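Local coordinates for protein aldehyde dehydrogenase (Listeria monocytogenes, PDB 3K9D) that probably catalyses oxidation or reduction at aldehyde or oxo groups with NAD or NADP as redox partner, at residues A[75-80]-A[124-129]; A[285-290]-A[336-341]; A[234-239]-A[272-277]. All blocks are in the same frame, centred on the assembly; numbering follows the deposited sequence.

Interaction 1: residues A[75-80]-A[124-129]; sequences VFASKH and TVIYKT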
loop_
_atom_site.group_PDB
_atom_site.type_symbol
_atom_site.label_atom_id
_atom_site.label_comp_id
_atom_site.label_asym_id
_atom_site.label_seq_id
_atom_site.Cartn_x
_atom_site.Cartn_y
_atom_site.Cartn_z
ATOM N N VAL A 75 5.928 9.298 26.333
ATOM C CA VAL A 75 6.345 7.996 26.890
ATOM C C VAL A 75 5.925 6.831 25.989
ATOM O O VAL A 75 6.709 5.903 25.747
ATOM C CB VAL A 75 5.785 7.776 28.353
ATOM C CG1 VAL A 75 5.974 6.340 28.838
ATOM C CG2 VAL A 75 6.452 8.718 29.324
ATOM N N PHE A 76 4.677 6.874 25.536
ATOM C CA PHE A 76 4.132 5.860 24.648
ATOM C C PHE A 76 4.942 5.798 23.350
ATOM O O PHE A 76 5.456 4.745 23.003
ATOM C CB PHE A 76 2.641 6.110 24.365
ATOM C CG PHE A 76 2.075 5.210 23.312
ATOM C CD1 PHE A 76 1.758 3.892 23.609
ATOM C CD2 PHE A 76 1.859 5.682 22.019
ATOM C CE1 PHE A 76 1.259 3.051 22.630
ATOM C CE2 PHE A 76 1.353 4.851 21.040
ATOM C CZ PHE A 76 1.057 3.534 21.341
ATOM N N ALA A 77 5.072 6.942 22.674
ATOM C CA ALA A 77 5.834 7.077 21.427
ATOM C C ALA A 77 7.298 6.641 21.503
ATOM O O ALA A 77 7.864 6.192 20.503
ATOM C CB ALA A 77 5.776 8.483 20.965
ATOM N N SER A 78 7.912 6.806 22.673
ATOM C CA SER A 78 9.302 6.413 22.875
ATOM C C SER A 78 9.383 4.986 23.443
ATOM O O SER A 78 9.714 4.054 22.703
ATOM C CB SER A 78 10.090 7.457 23.695
ATOM O OG SER A 78 9.519 7.698 24.973
ATOM N N LYS A 79 9.019 4.802 24.714
ATOM C CA LYS A 79 9.196 3.507 25.397
ATOM C C LYS A 79 8.355 2.355 24.854
ATOM O O LYS A 79 8.868 1.251 24.682
ATOM C CB LYS A 79 8.988 3.638 26.915
ATOM C CG LYS A 79 10.188 4.180 27.658
ATOM C CD LYS A 79 11.281 3.126 27.866
ATOM C CE LYS A 79 12.675 3.717 27.681
ATOM N NZ LYS A 79 12.960 3.991 26.231
ATOM N N HIS A 80 7.075 2.609 24.600
ATOM C CA HIS A 80 6.152 1.561 24.167
ATOM C C HIS A 80 6.413 1.104 22.717
ATOM O O HIS A 80 6.385 -0.093 22.448
ATOM C CB HIS A 80 4.690 2.012 24.325
ATOM C CG HIS A 80 4.222 2.109 25.739
ATOM N ND1 HIS A 80 3.260 1.269 26.259
ATOM C CD2 HIS A 80 4.548 2.969 26.735
ATOM C CE1 HIS A 80 3.023 1.599 27.517
ATOM N NE2 HIS A 80 3.789 2.629 27.828
ATOM N N THR A 124 4.190 12.067 17.727
ATOM C CA THR A 124 4.151 11.529 16.359
ATOM C C THR A 124 5.550 11.526 15.711
ATOM O O THR A 124 5.933 10.540 15.063
ATOM C CB THR A 124 3.097 12.254 15.461
ATOM O OG1 THR A 124 1.806 12.209 16.089
ATOM C CG2 THR A 124 2.981 11.588 14.102
ATOM N N VAL A 125 6.306 12.609 15.901
ATOM C CA VAL A 125 7.691 12.679 15.415
ATOM C C VAL A 125 8.546 11.548 15.976
ATOM O O VAL A 125 9.216 10.840 15.221
ATOM C CB VAL A 125 8.360 14.044 15.710
ATOM C CG1 VAL A 125 9.878 13.993 15.430
ATOM C CG2 VAL A 125 7.728 15.140 14.883
ATOM N N ILE A 126 8.500 11.361 17.290
ATOM C CA ILE A 126 9.321 10.339 17.959
ATOM C C ILE A 126 9.021 8.978 17.360
ATOM O O ILE A 126 9.931 8.265 16.961
ATOM C CB ILE A 126 9.114 10.342 19.506
ATOM C CG1 ILE A 126 9.792 11.562 20.121
ATOM C CG2 ILE A 126 9.680 9.073 20.143
ATOM C CD1 ILE A 126 9.274 11.954 21.536
ATOM N N TYR A 127 7.734 8.651 17.295
ATOM C CA TYR A 127 7.236 7.369 16.819
ATOM C C TYR A 127 7.579 7.092 15.348
ATOM O O TYR A 127 8.063 6.024 15.050
ATOM C CB TYR A 127 5.720 7.275 17.079
ATOM C CG TYR A 127 4.932 6.531 16.029
ATOM C CD1 TYR A 127 4.920 5.133 15.988
ATOM C CD2 TYR A 127 4.179 7.229 15.075
ATOM C CE1 TYR A 127 4.187 4.444 14.995
ATOM C CE2 TYR A 127 3.450 6.548 14.087
ATOM C CZ TYR A 127 3.454 5.167 14.060
ATOM O OH TYR A 127 2.728 4.511 13.083
ATOM N N LYS A 128 7.338 8.062 14.464
ATOM C CA LYS A 128 7.613 7.914 13.020
ATOM C C LYS A 128 9.100 7.750 12.745
ATOM O O LYS A 128 9.482 6.966 11.885
ATOM C CB LYS A 128 7.083 9.104 12.213
ATOM C CG LYS A 128 5.574 9.186 12.126
ATOM C CD LYS A 128 5.120 10.171 11.041
ATOM C CE LYS A 128 3.601 10.032 10.803
ATOM N NZ LYS A 128 2.991 11.142 10.030
ATOM N N THR A 129 9.919 8.495 13.489
ATOM C CA THR A 129 11.364 8.442 13.369
ATOM C C THR A 129 11.835 7.033 13.700
ATOM O O THR A 129 12.510 6.399 12.891
ATOM C CB THR A 129 12.043 9.462 14.287
ATOM O OG1 THR A 129 11.693 10.783 13.879
ATOM C CG2 THR A 129 13.573 9.325 14.222
#
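The backbones of A77 and Y127 approach to 4.8 Å between their CA atoms, where the helical segments 75-80 and 124-129 run in nearly the same direction (24° between N-to-C directions) with their axes 8.2 Å apart. The small A77 side chain is consistent with so close an approach; its CB points into the other helix and lies 4.0 Å from I126 CG2 and 4.1 Å from Y127 CB. The I126 methyl CG2, anti to its own backbone N, reaches across to the A77 carbonyl, with CG2 3.4 Å from A77 O, and also brushes S78 CB. The contact lies in the mixed-sheet part of the fold: helix 121-134 is the connection of a beta-alpha-beta crossover between the parallel strands 102-116 and 138-143, and helix 67-85 packs against it. Helix 67-85 widens into a pi-type turn at 76-80. Within that turn, A77 O is buried and has no hydrogen-bond partner in the model, its neighbours here being I126 CG2 and, at 3.9 Å, Y127 CA. The Y127 ring leads away from the helix 67-85 backbone, and its OH is hydrogen-bonded to I434 O; S78 OG instead turns back to N74 O within its own helix.

Interaction 2: residues A[285-290]-A[336-341]; sequences VQLGKF and IPYSRE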
loop_
_atom_site.group_PDB
_atom_site.type_symbol
_atom_site.label_atom_id
_atom_site.label_comp_id
_atom_site.label_asym_id
_atom_site.label_seq_id
_atom_site.Cartn_x
_atom_site.Cartn_y
_atom_site.Cartn_z
ATOM N N VAL A 285 -28.447 22.365 21.472
ATOM C CA VAL A 285 -28.666 23.147 20.248
ATOM C C VAL A 285 -27.700 24.333 20.151
ATOM O O VAL A 285 -27.150 24.607 19.076
ATOM C CB VAL A 285 -30.134 23.634 20.138
ATOM C CG1 VAL A 285 -30.286 24.692 19.051
ATOM C CG2 VAL A 285 -31.055 22.468 19.845
ATOM N N GLN A 286 -27.484 25.020 21.275
ATOM C CA GLN A 286 -26.569 26.157 21.331
ATOM C C GLN A 286 -25.143 25.762 20.991
ATOM O O GLN A 286 -24.503 26.417 20.187
ATOM C CB GLN A 286 -26.603 26.828 22.704
ATOM C CG GLN A 286 -25.982 28.221 22.721
ATOM C CD GLN A 286 -26.389 29.036 23.939
ATOM O OE1 GLN A 286 -25.841 30.114 24.190
ATOM N NE2 GLN A 286 -27.357 28.527 24.698
ATOM N N LEU A 287 -24.662 24.677 21.604
ATOM C CA LEU A 287 -23.317 24.164 21.346
ATOM C C LEU A 287 -23.201 23.624 19.914
ATOM O O LEU A 287 -22.166 23.791 19.274
ATOM C CB LEU A 287 -22.934 23.096 22.391
ATOM C CG LEU A 287 -21.550 22.447 22.311
ATOM C CD1 LEU A 287 -20.442 23.467 22.470
ATOM C CD2 LEU A 287 -21.385 21.310 23.294
ATOM N N GLY A 288 -24.272 23.013 19.411
ATOM C CA GLY A 288 -24.312 22.524 18.028
ATOM C C GLY A 288 -24.143 23.614 16.975
ATOM O O GLY A 288 -23.417 23.434 15.989
ATOM N N LYS A 289 -24.813 24.747 17.187
ATOM C CA LYS A 289 -24.652 25.935 16.334
ATOM C C LYS A 289 -23.214 26.466 16.358
ATOM O O LYS A 289 -22.663 26.828 15.316
ATOM C CB LYS A 289 -25.642 27.032 16.744
ATOM C CG LYS A 289 -27.103 26.707 16.426
ATOM C CD LYS A 289 -28.035 27.832 16.858
ATOM C CE LYS A 289 -29.475 27.501 16.531
ATOM N NZ LYS A 289 -30.436 28.392 17.249
ATOM N N PHE A 290 -22.594 26.474 17.537
ATOM C CA PHE A 290 -21.188 26.900 17.672
ATOM C C PHE A 290 -20.153 25.948 17.030
ATOM O O PHE A 290 -19.206 26.400 16.369
ATOM C CB PHE A 290 -20.833 27.149 19.143
ATOM C CG PHE A 290 -19.426 27.617 19.344
ATOM C CD1 PHE A 290 -19.076 28.942 19.076
ATOM C CD2 PHE A 290 -18.439 26.734 19.773
ATOM C CE1 PHE A 290 -17.755 29.387 19.234
ATOM C CE2 PHE A 290 -17.124 27.166 19.946
ATOM C CZ PHE A 290 -16.780 28.494 19.664
ATOM N N ILE A 336 -25.470 17.467 11.123
ATOM C CA ILE A 336 -25.635 17.054 12.526
ATOM C C ILE A 336 -24.241 16.957 13.192
ATOM O O ILE A 336 -23.578 15.919 13.125
ATOM C CB ILE A 336 -26.486 15.745 12.642
ATOM C CG1 ILE A 336 -27.983 16.044 12.465
ATOM C CG2 ILE A 336 -26.357 15.105 14.002
ATOM C CD1 ILE A 336 -28.502 16.031 11.048
ATOM N N PRO A 337 -23.778 18.065 13.807
ATOM C CA PRO A 337 -22.434 18.148 14.417
ATOM C C PRO A 337 -22.071 17.059 15.457
ATOM O O PRO A 337 -20.914 16.643 15.511
ATOM C CB PRO A 337 -22.425 19.544 15.060
ATOM C CG PRO A 337 -23.858 19.931 15.184
ATOM C CD PRO A 337 -24.497 19.344 13.948
ATOM N N TYR A 338 -23.037 16.586 16.241
ATOM C CA TYR A 338 -22.762 15.520 17.237
ATOM C C TYR A 338 -22.469 14.137 16.644
ATOM O O TYR A 338 -21.813 13.300 17.287
ATOM C CB TYR A 338 -23.883 15.431 18.283
ATOM C CG TYR A 338 -23.978 16.681 19.110
ATOM C CD1 TYR A 338 -22.883 17.122 19.858
ATOM C CD2 TYR A 338 -25.146 17.439 19.133
ATOM C CE1 TYR A 338 -22.954 18.290 20.613
ATOM C CE2 TYR A 338 -25.218 18.613 19.875
ATOM C CZ TYR A 338 -24.119 19.023 20.619
ATOM O OH TYR A 338 -24.182 20.180 21.370
ATOM N N SER A 339 -22.936 13.911 15.415
ATOM C CA SER A 339 -22.684 12.668 14.693
ATOM C C SER A 339 -21.325 12.659 13.995
ATOM O O SER A 339 -21.018 11.730 13.245
ATOM C CB SER A 339 -23.797 12.407 13.668
ATOM O OG SER A 339 -23.689 13.287 12.549
ATOM N N ARG A 340 -20.509 13.680 14.262
ATOM C CA ARG A 340 -19.223 13.885 13.585
ATOM C C ARG A 340 -18.055 14.053 14.568
ATOM O O ARG A 340 -18.249 14.118 15.790
ATOM C CB ARG A 340 -19.316 15.093 12.640
ATOM C CG ARG A 340 -20.453 14.991 11.591
ATOM C CD ARG A 340 -20.517 16.201 10.679
ATOM N NE ARG A 340 -19.198 16.565 10.155
ATOM C CZ ARG A 340 -18.951 17.660 9.437
ATOM N NH1 ARG A 340 -17.722 17.909 8.996
ATOM N NH2 ARG A 340 -19.929 18.509 9.154
ATOM N N GLU A 341 -16.840 14.112 14.032
ATOM C CA GLU A 341 -15.641 14.089 14.851
ATOM C C GLU A 341 -15.468 15.410 15.602
ATOM O O GLU A 341 -15.363 16.479 14.999
ATOM C CB GLU A 341 -14.422 13.739 13.999
ATOM C CG GLU A 341 -13.088 13.791 14.731
ATOM C CD GLU A 341 -11.931 13.836 13.762
ATOM O OE1 GLU A 341 -11.805 14.841 13.025
ATOM O OE2 GLU A 341 -11.158 12.866 13.725
#
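The Y338 ring comes against L287 and G288 of the helix with its hydroxyl end foremost: L287 CD2 lies at the ring edge, near its plane and 4.3 Å from Y338 CE1, while G288 N stands obliquely to the ring. Side chains of I291, E329 and, from strand 346-352, I346 and A348 also touch Y338. L287 and Y338 cross at about a right angle, and the phenol oxygen sits close against the leucine, with Y338 OH 3.3 Å from L287 CB. L287 CG is anti to the backbone N (chi1 -179°), which sets CG and CD2 beside the hydroxyl; L287 also touches I310 of helix 307-313. The other ring, P337, sets its CG 3.6 Å from G288 O and 3.9 Å from G288 CA, so that P337 and Y338 both meet G288 through its backbone atoms. Both rings belong to a 3-10 turn, 337-339, in the loop joining strands 324-328 and 346-352 of the parallel sheet. S339 OG braces that turn by bonding I336 O at 2.7 Å, in the carbonyl plane and on a lone pair. Y338 OH and G288 N are 3.4 Å apart but badly angled for a bond. The hydroxyl is instead hydrogen-bonded to A284 O, so the loop is tied to helix 281-291 through a main-chain carbonyl, while its fit against L287 and G288 rests on van der Waals contact.

Interaction 3: residues A[234-239]-A[272-277]; sequences RAVKHI and RKQGAH
Q274 lays its carboxamide along the flank of helix 232-243, over V236 and against the K237 backbone and CB. The two side chains V236 and Q274 cross obliquely: Q274 NE2 stands 3.5 Å from V236 CB, and the amide carbon Q274 CD comes to 3.6 Å from V236 CG1. The oxygen end of the same amide reaches the next residue, Q274 OE1 being 3.3 Å from K237 CA and 3.5 Å from K237 CB. It also lies near K237 N, but at too poor an angle for a hydrogen bond. With CG beside the backbone N (chi1 -72°) and the chain extended beyond it, the glutamine reaches from the end of helix 261-273 to helix 232-243. The amide nitrogen is hydrogen-bonded to P233 O and to E270 OE2, two bonds that hold the amide's rotation, consistent with OE1 facing K237. Q274 is the first residue to depart from helical geometry after helix 261-273, which closes in a Schellman motif: G275, with positive phi, is the C-prime residue, A276 N bonds F271 O, and G275 N bonds R272 O at 3.2 Å. The chain is thereby redirected into strand 276-278, an outermost strand of the parallel sheet within this chain. Helix 232-243 and helix 261-273 are successive connections of this beta/alpha sheet, following strands 223-226 and 256-260, and V236 also touches F271 and E270 of the latter helix. K237, its CG anti to the backbone N and its chain bent at the last torsion (chi4 -71°), carries NZ away from Q274 to salt bridges with D241 and with E451 and E453 of the second subunit. H238 NE2 is likewise hydrogen-bonded to E451 of the second subunit.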
loop_
_atom_site.group_PDB
_atom_site.type_symbol
_atom_site.label_atom_id
_atom_site.label_comp_id
_atom_site.label_asym_id
_atom_site.label_seq_id
_atom_site.Cartn_x
_atom_site.Cartn_y
_atom_site.Cartn_z
ATOM N N ARG A 234 -17.092 0.453 35.020
ATOM C CA ARG A 234 -15.852 0.361 34.240
ATOM C C ARG A 234 -16.002 0.885 32.800
ATOM O O ARG A 234 -15.081 1.511 32.293
ATOM C CB ARG A 234 -15.298 -1.069 34.221
ATOM C CG ARG A 234 -13.854 -1.151 33.709
ATOM C CD ARG A 234 -13.278 -2.530 33.954
ATOM N NE ARG A 234 -14.133 -3.540 33.338
ATOM C CZ ARG A 234 -13.848 -4.189 32.217
ATOM N NH1 ARG A 234 -12.699 -3.968 31.581
ATOM N NH2 ARG A 234 -14.712 -5.081 31.747
ATOM N N ALA A 235 -17.150 0.636 32.156
ATOM C CA ALA A 235 -17.390 1.164 30.805
ATOM C C ALA A 235 -17.363 2.686 30.818
ATOM O O ALA A 235 -16.736 3.292 29.960
ATOM C CB ALA A 235 -18.711 0.654 30.209
ATOM N N VAL A 236 -18.011 3.287 31.816
ATOM C CA VAL A 236 -17.982 4.725 32.007
ATOM C C VAL A 236 -16.561 5.244 32.269
ATOM O O VAL A 236 -16.151 6.225 31.661
ATOM C CB VAL A 236 -18.992 5.187 33.108
ATOM C CG1 VAL A 236 -18.858 6.662 33.376
ATOM C CG2 VAL A 236 -20.435 4.879 32.672
ATOM N N LYS A 237 -15.813 4.571 33.149
ATOM C CA LYS A 237 -14.432 4.969 33.499
ATOM C C LYS A 237 -13.525 4.931 32.269
ATOM O O LYS A 237 -12.743 5.842 32.048
ATOM C CB LYS A 237 -13.875 4.054 34.595
ATOM C CG LYS A 237 -12.445 4.327 35.030
ATOM C CD LYS A 237 -11.885 3.132 35.793
ATOM C CE LYS A 237 -10.410 3.337 36.129
ATOM N NZ LYS A 237 -9.525 3.246 34.916
ATOM N N HIS A 238 -13.654 3.875 31.470
ATOM C CA HIS A 238 -12.888 3.752 30.225
ATOM C C HIS A 238 -13.190 4.882 29.230
ATOM O O HIS A 238 -12.277 5.501 28.707
ATOM C CB HIS A 238 -13.095 2.381 29.592
ATOM C CG HIS A 238 -12.363 1.271 30.287
ATOM N ND1 HIS A 238 -12.636 -0.060 30.053
ATOM C CD2 HIS A 238 -11.359 1.292 31.197
ATOM C CE1 HIS A 238 -11.843 -0.809 30.796
ATOM N NE2 HIS A 238 -11.056 -0.014 31.497
ATOM N N ILE A 239 -14.466 5.159 29.009
ATOM C CA ILE A 239 -14.900 6.193 28.061
ATOM C C ILE A 239 -14.405 7.564 28.538
ATOM O O ILE A 239 -13.943 8.373 27.740
ATOM C CB ILE A 239 -16.448 6.181 27.886
ATOM C CG1 ILE A 239 -16.894 4.873 27.213
ATOM C CG2 ILE A 239 -16.939 7.398 27.084
ATOM C CD1 ILE A 239 -18.392 4.645 27.176
ATOM N N ARG A 272 -23.081 10.484 35.168
ATOM C CA ARG A 272 -23.220 11.571 36.166
ATOM C C ARG A 272 -22.365 11.453 37.426
ATOM O O ARG A 272 -21.687 12.412 37.807
ATOM C CB ARG A 272 -24.678 11.767 36.553
ATOM C CG ARG A 272 -25.396 12.646 35.589
ATOM C CD ARG A 272 -26.890 12.706 35.851
ATOM N NE ARG A 272 -27.485 13.649 34.918
ATOM C CZ ARG A 272 -28.734 13.601 34.465
ATOM N NH1 ARG A 272 -29.563 12.646 34.852
ATOM N NH2 ARG A 272 -29.152 14.527 33.618
ATOM N N LYS A 273 -22.409 10.283 38.063
ATOM C CA LYS A 273 -21.577 9.949 39.232
ATOM C C LYS A 273 -20.075 10.179 38.997
ATOM O O LYS A 273 -19.350 10.665 39.882
ATOM C CB LYS A 273 -21.817 8.479 39.631
ATOM C CG LYS A 273 -21.434 8.146 41.071
ATOM C CD LYS A 273 -21.280 6.666 41.303
ATOM C CE LYS A 273 -20.510 6.462 42.607
ATOM N NZ LYS A 273 -19.968 5.095 42.818
ATOM N N GLN A 274 -19.618 9.857 37.790
ATOM C CA GLN A 274 -18.199 9.931 37.456
ATOM C C GLN A 274 -17.773 11.255 36.802
ATOM O O GLN A 274 -16.628 11.398 36.359
ATOM C CB GLN A 274 -17.829 8.753 36.555
ATOM C CG GLN A 274 -17.792 7.409 37.261
ATOM C CD GLN A 274 -17.066 6.336 36.449
ATOM O OE1 GLN A 274 -15.968 6.555 35.948
ATOM N NE2 GLN A 274 -17.663 5.168 36.355
ATOM N N GLY A 275 -18.697 12.206 36.724
ATOM C CA GLY A 275 -18.353 13.598 36.378
ATOM C C GLY A 275 -18.860 14.151 35.059
ATOM O O GLY A 275 -18.550 15.291 34.707
ATOM N N ALA A 276 -19.635 13.353 34.323
ATOM C CA ALA A 276 -20.234 13.806 33.061
ATOM C C ALA A 276 -21.435 14.732 33.268
ATOM O O ALA A 276 -22.260 14.528 34.172
ATOM C CB ALA A 276 -20.622 12.621 32.204
ATOM N N HIS A 277 -21.500 15.761 32.422
ATOM C CA HIS A 277 -22.580 16.721 32.405
ATOM C C HIS A 277 -23.402 16.621 31.134
ATOM O O HIS A 277 -22.906 16.861 30.030
ATOM C CB HIS A 277 -22.038 18.146 32.535
ATOM C CG HIS A 277 -23.102 19.176 32.742
ATOM N ND1 HIS A 277 -23.956 19.157 33.825
ATOM C CD2 HIS A 277 -23.434 20.274 32.022
ATOM C CE1 HIS A 277 -24.773 20.193 33.759
ATOM N NE2 HIS A 277 -24.466 20.895 32.682
#

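Overall arrangement
The three contacts follow one another along the chain in the order 1, 3, 2, and none touches another. Interaction 1 belongs to the mixed-sheet part of the protein, which in this family typically holds the coenzyme; interactions 2 and 3 flank the seven-stranded parallel sheet, probably the catalytic domain. Interactions 1 and 2 lie on opposite sides of the chain's centre, their own centres 33 Å apart; those of interactions 1 and 3 are 29 Å apart. Interactions 2 and 3 are closer, about 8 Å between nearest atoms, and strand 276-278 runs on to helix 281-291, linking them directly. Of the three, interaction 3 alone meets the second subunit.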